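Long-range contact in BT_4661 (Bacteroides thetaiotaomicron, PDB 4AK1), which probably binds heparin or heparan sulphate at the cell surface, as a SusE-like glycan-binding protein of the heparin utilisation locus: residues V328-P333 and N407-E412. Residues are numbered along the deposited sequence; the frame is centred on the assembly and turned at random.
Sequences VEFIEP and NTKGSE
Lys409 reaches back over Ile331 and gives its NZ to the carbonyl oxygen of that residue, a hydrogen bond of 2.8 Å from Lys409 NZ to Ile331 O that lies in the carbonyl plane. Its chain bends at chi2 and again at chi4 (80°), so that CG and CE pass close to the same oxygen before the ammonium group arrives. NZ also comes within 3.4 Å of Phe330 CE1, obliquely to the ring, and forms a salt bridge with Glu240 of strand 236-240. Alongside the aliphatic part of Lys409, the touching branch of Ile331 is CG2, anti to the backbone N: it sits 3.6 Å from Asn407 ND2, with Thr408 OG1 at its flank and Lys409 CG 4.0 Å from CG2. Pro333 packs on the same lysine methylenes, its CG 4.2 Å from Lys409 CG.

Residues 407-412 hold the type I turn Asn407 to Gly410 and the start of strand 410-421, the tip of a beta hairpin with strand 397-407; residues 328-333 begin the linker from strand 324-328 to strand 342-345. The contact therefore seats the hairpin tip against the chain that enters its own four-stranded sheet.

Backbone bonds between Asn407 and Gly410, one each way, close the turn, and the Asn407 side chain supports it: CG lies between the backbone N and the carbonyl carbon (chi1 66°), which turns OD1 back to Lys409 N at 3.0 Å, an Asx turn whose donor stands above the carbonyl plane. ND2's stronger partner is Asp361 O; its bond to Glu332 O is weak (3.0 Å, 130° at the hydrogen). Replacing Asn407 by alanine removes the amide, which would probably leave Glu332 O and Asp361 O without this donor and Lys409 N without its side-chain acceptor, the turn then resting on its backbone bonds. Asp361 OD2 accepts from Glu332 N, and Glu240 accepts from Ile331 N through OE2.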
ATOM      1  N   VAL A 328      21.945  63.157  -9.886  1.00 42.93           N
ATOM      2  CA  VAL A 328      20.545  62.930 -10.273  1.00 42.06           C
ATOM      3  C   VAL A 328      19.562  63.378  -9.194  1.00 40.76           C
ATOM      4  O   VAL A 328      19.956  63.744  -8.078  1.00 40.95           O
ATOM      5  CB  VAL A 328      20.259  61.461 -10.668  1.00 42.05           C
ATOM      6  CG1 VAL A 328      21.058  61.057 -11.904  1.00 42.86           C
ATOM      7  CG2 VAL A 328      20.511  60.512  -9.494  1.00 41.57           C
ATOM      8  N   GLU A 329      18.286  63.352  -9.558  1.00 39.83           N
ATOM      9  CA  GLU A 329      17.168  63.706  -8.690  1.00 38.85           C
ATOM     10  C   GLU A 329      16.882  62.580  -7.705  1.00 36.44           C
ATOM     11  O   GLU A 329      16.974  61.409  -8.051  1.00 35.67           O
ATOM     12  CB  GLU A 329      15.929  63.916  -9.563  1.00 39.75           C
ATOM     13  CG  GLU A 329      14.882  64.876  -9.027  1.00 40.71           C
ATOM     14  CD  GLU A 329      13.801  65.140 -10.066  1.00 41.16           C
ATOM     15  OE1 GLU A 329      13.231  64.166 -10.599  1.00 41.26           O
ATOM     16  OE2 GLU A 329      13.549  66.313 -10.378  1.00 42.59           O
ATOM     17  N   PHE A 330      16.533  62.956  -6.481  1.00 35.46           N
ATOM     18  CA  PHE A 330      16.148  62.018  -5.441  1.00 33.87           C
ATOM     19  C   PHE A 330      15.039  61.071  -5.914  1.00 32.36           C
ATOM     20  O   PHE A 330      14.035  61.507  -6.484  1.00 31.88           O
ATOM     21  CB  PHE A 330      15.722  62.801  -4.192  1.00 34.18           C
ATOM     22  CG  PHE A 330      15.267  61.935  -3.052  1.00 33.21           C
ATOM     23  CD1 PHE A 330      16.190  61.293  -2.235  1.00 33.28           C
ATOM     24  CD2 PHE A 330      13.910  61.768  -2.790  1.00 32.48           C
ATOM     25  CE1 PHE A 330      15.765  60.496  -1.185  1.00 32.51           C
ATOM     26  CE2 PHE A 330      13.479  60.981  -1.734  1.00 31.57           C
ATOM     27  CZ  PHE A 330      14.410  60.344  -0.931  1.00 31.57           C
ATOM     28  N   ILE A 331      15.271  59.772  -5.728  1.00 31.07           N
ATOM     29  CA  ILE A 331      14.276  58.728  -5.962  1.00 29.70           C
ATOM     30  C   ILE A 331      13.650  58.383  -4.614  1.00 28.78           C
ATOM     31  O   ILE A 331      14.342  57.966  -3.688  1.00 28.28           O
ATOM     32  CB  ILE A 331      14.904  57.451  -6.598  1.00 29.45           C
ATOM     33  CG1 ILE A 331      15.339  57.709  -8.055  1.00 30.15           C
ATOM     34  CG2 ILE A 331      13.963  56.242  -6.515  1.00 28.25           C
ATOM     35  CD1 ILE A 331      14.215  57.783  -9.076  1.00 29.84           C
ATOM     36  N   GLU A 332      12.338  58.557  -4.506  1.00 28.25           N
ATOM     37  CA  GLU A 332      11.648  58.262  -3.252  1.00 27.78           C
ATOM     38  C   GLU A 332      11.628  56.737  -3.044  1.00 26.41           C
ATOM     39  O   GLU A 332      11.239  56.009  -3.949  1.00 25.74           O
ATOM     40  CB  GLU A 332      10.237  58.851  -3.277  1.00 28.43           C
ATOM     41  CG  GLU A 332       9.502  58.844  -1.953  1.00 29.45           C
ATOM     42  CD  GLU A 332       9.909  59.972  -1.033  1.00 31.21           C
ATOM     43  OE1 GLU A 332       9.721  61.164  -1.379  1.00 33.01           O
ATOM     44  OE2 GLU A 332      10.413  59.669   0.060  1.00 32.23           O
ATOM     45  N   PRO A 333      12.101  56.255  -1.874  1.00 25.87           N
ATOM     46  CA  PRO A 333      12.010  54.826  -1.546  1.00 25.04           C
ATOM     47  C   PRO A 333      10.561  54.381  -1.413  1.00 23.90           C
ATOM     48  O   PRO A 333       9.696  55.203  -1.092  1.00 23.91           O
ATOM     49  CB  PRO A 333      12.692  54.728  -0.174  1.00 25.40           C
ATOM     50  CG  PRO A 333      13.567  55.927  -0.086  1.00 26.47           C
ATOM     51  CD  PRO A 333      12.847  57.004  -0.848  1.00 26.63           C
ATOM     52  N   ASN A 407      12.482  49.565  -6.901  1.00 23.80           N
ATOM     53  CA  ASN A 407      13.148  50.659  -7.578  1.00 24.85           C
ATOM     54  C   ASN A 407      14.635  50.637  -7.201  1.00 25.93           C
ATOM     55  O   ASN A 407      15.092  49.685  -6.566  1.00 25.87           O
ATOM     56  CB  ASN A 407      12.454  52.024  -7.319  1.00 24.89           C
ATOM     57  CG  ASN A 407      12.516  52.494  -5.868  1.00 24.92           C
ATOM     58  OD1 ASN A 407      13.230  51.946  -5.021  1.00 25.07           O
ATOM     59  ND2 ASN A 407      11.780  53.564  -5.587  1.00 24.80           N
ATOM     60  N   THR A 408      15.378  51.677  -7.573  1.00 27.01           N
ATOM     61  CA  THR A 408      16.826  51.714  -7.340  1.00 28.26           C
ATOM     62  C   THR A 408      17.194  51.791  -5.852  1.00 28.53           C
ATOM     63  O   THR A 408      18.343  51.547  -5.477  1.00 29.15           O
ATOM     64  CB  THR A 408      17.497  52.891  -8.086  1.00 29.47           C
ATOM     65  OG1 THR A 408      16.841  54.106  -7.730  1.00 29.96           O
ATOM     66  CG2 THR A 408      17.405  52.719  -9.591  1.00 29.93           C
ATOM     67  N   LYS A 409      16.222  52.143  -5.010  1.00 27.96           N
ATOM     68  CA  LYS A 409      16.449  52.239  -3.569  1.00 28.19           C
ATOM     69  C   LYS A 409      16.211  50.907  -2.841  1.00 27.66           C
ATOM     70  O   LYS A 409      16.571  50.766  -1.669  1.00 27.82           O
ATOM     71  CB  LYS A 409      15.598  53.353  -2.938  1.00 27.91           C
ATOM     72  CG  LYS A 409      15.961  54.769  -3.383  1.00 28.86           C
ATOM     73  CD  LYS A 409      17.277  55.228  -2.792  1.00 29.65           C
ATOM     74  CE  LYS A 409      17.662  56.604  -3.329  1.00 30.69           C
ATOM     75  NZ  LYS A 409      16.952  57.718  -2.634  1.00 30.54           N
ATOM     76  N   GLY A 410      15.622  49.938  -3.536  1.00 27.49           N
ATOM     77  CA  GLY A 410      15.394  48.607  -2.971  1.00 27.27           C
ATOM     78  C   GLY A 410      14.072  47.970  -3.354  1.00 26.51           C
ATOM     79  O   GLY A 410      13.382  48.435  -4.275  1.00 26.08           O
ATOM     80  N   SER A 411      13.736  46.880  -2.659  1.00 26.41           N
ATOM     81  CA  SER A 411      12.514  46.111  -2.908  1.00 26.00           C
ATOM     82  C   SER A 411      11.652  45.987  -1.661  1.00 25.87           C
ATOM     83  O   SER A 411      12.149  46.025  -0.535  1.00 25.96           O
ATOM     84  CB  SER A 411      12.833  44.713  -3.442  1.00 26.35           C
ATOM     85  OG  SER A 411      13.155  44.763  -4.821  1.00 27.47           O
ATOM     86  N   GLU A 412      10.351  45.834  -1.878  1.00 25.50           N
ATOM     87  CA  GLU A 412       9.401  45.624  -0.799  1.00 25.61           C
ATOM     88  C   GLU A 412       8.278  44.722  -1.319  1.00 23.97           C
ATOM     89  O   GLU A 412       7.754  44.942  -2.411  1.00 23.08           O
ATOM     90  CB  GLU A 412       8.870  46.970  -0.295  1.00 27.63           C
ATOM     91  CG  GLU A 412       7.840  46.877   0.832  1.00 30.14           C
ATOM     92  CD  GLU A 412       8.430  47.000   2.229  1.00 32.67           C
ATOM     93  OE1 GLU A 412       9.674  47.051   2.384  1.00 34.40           O
ATOM     94  OE2 GLU A 412       7.633  47.061   3.195  1.00 34.95           O
TER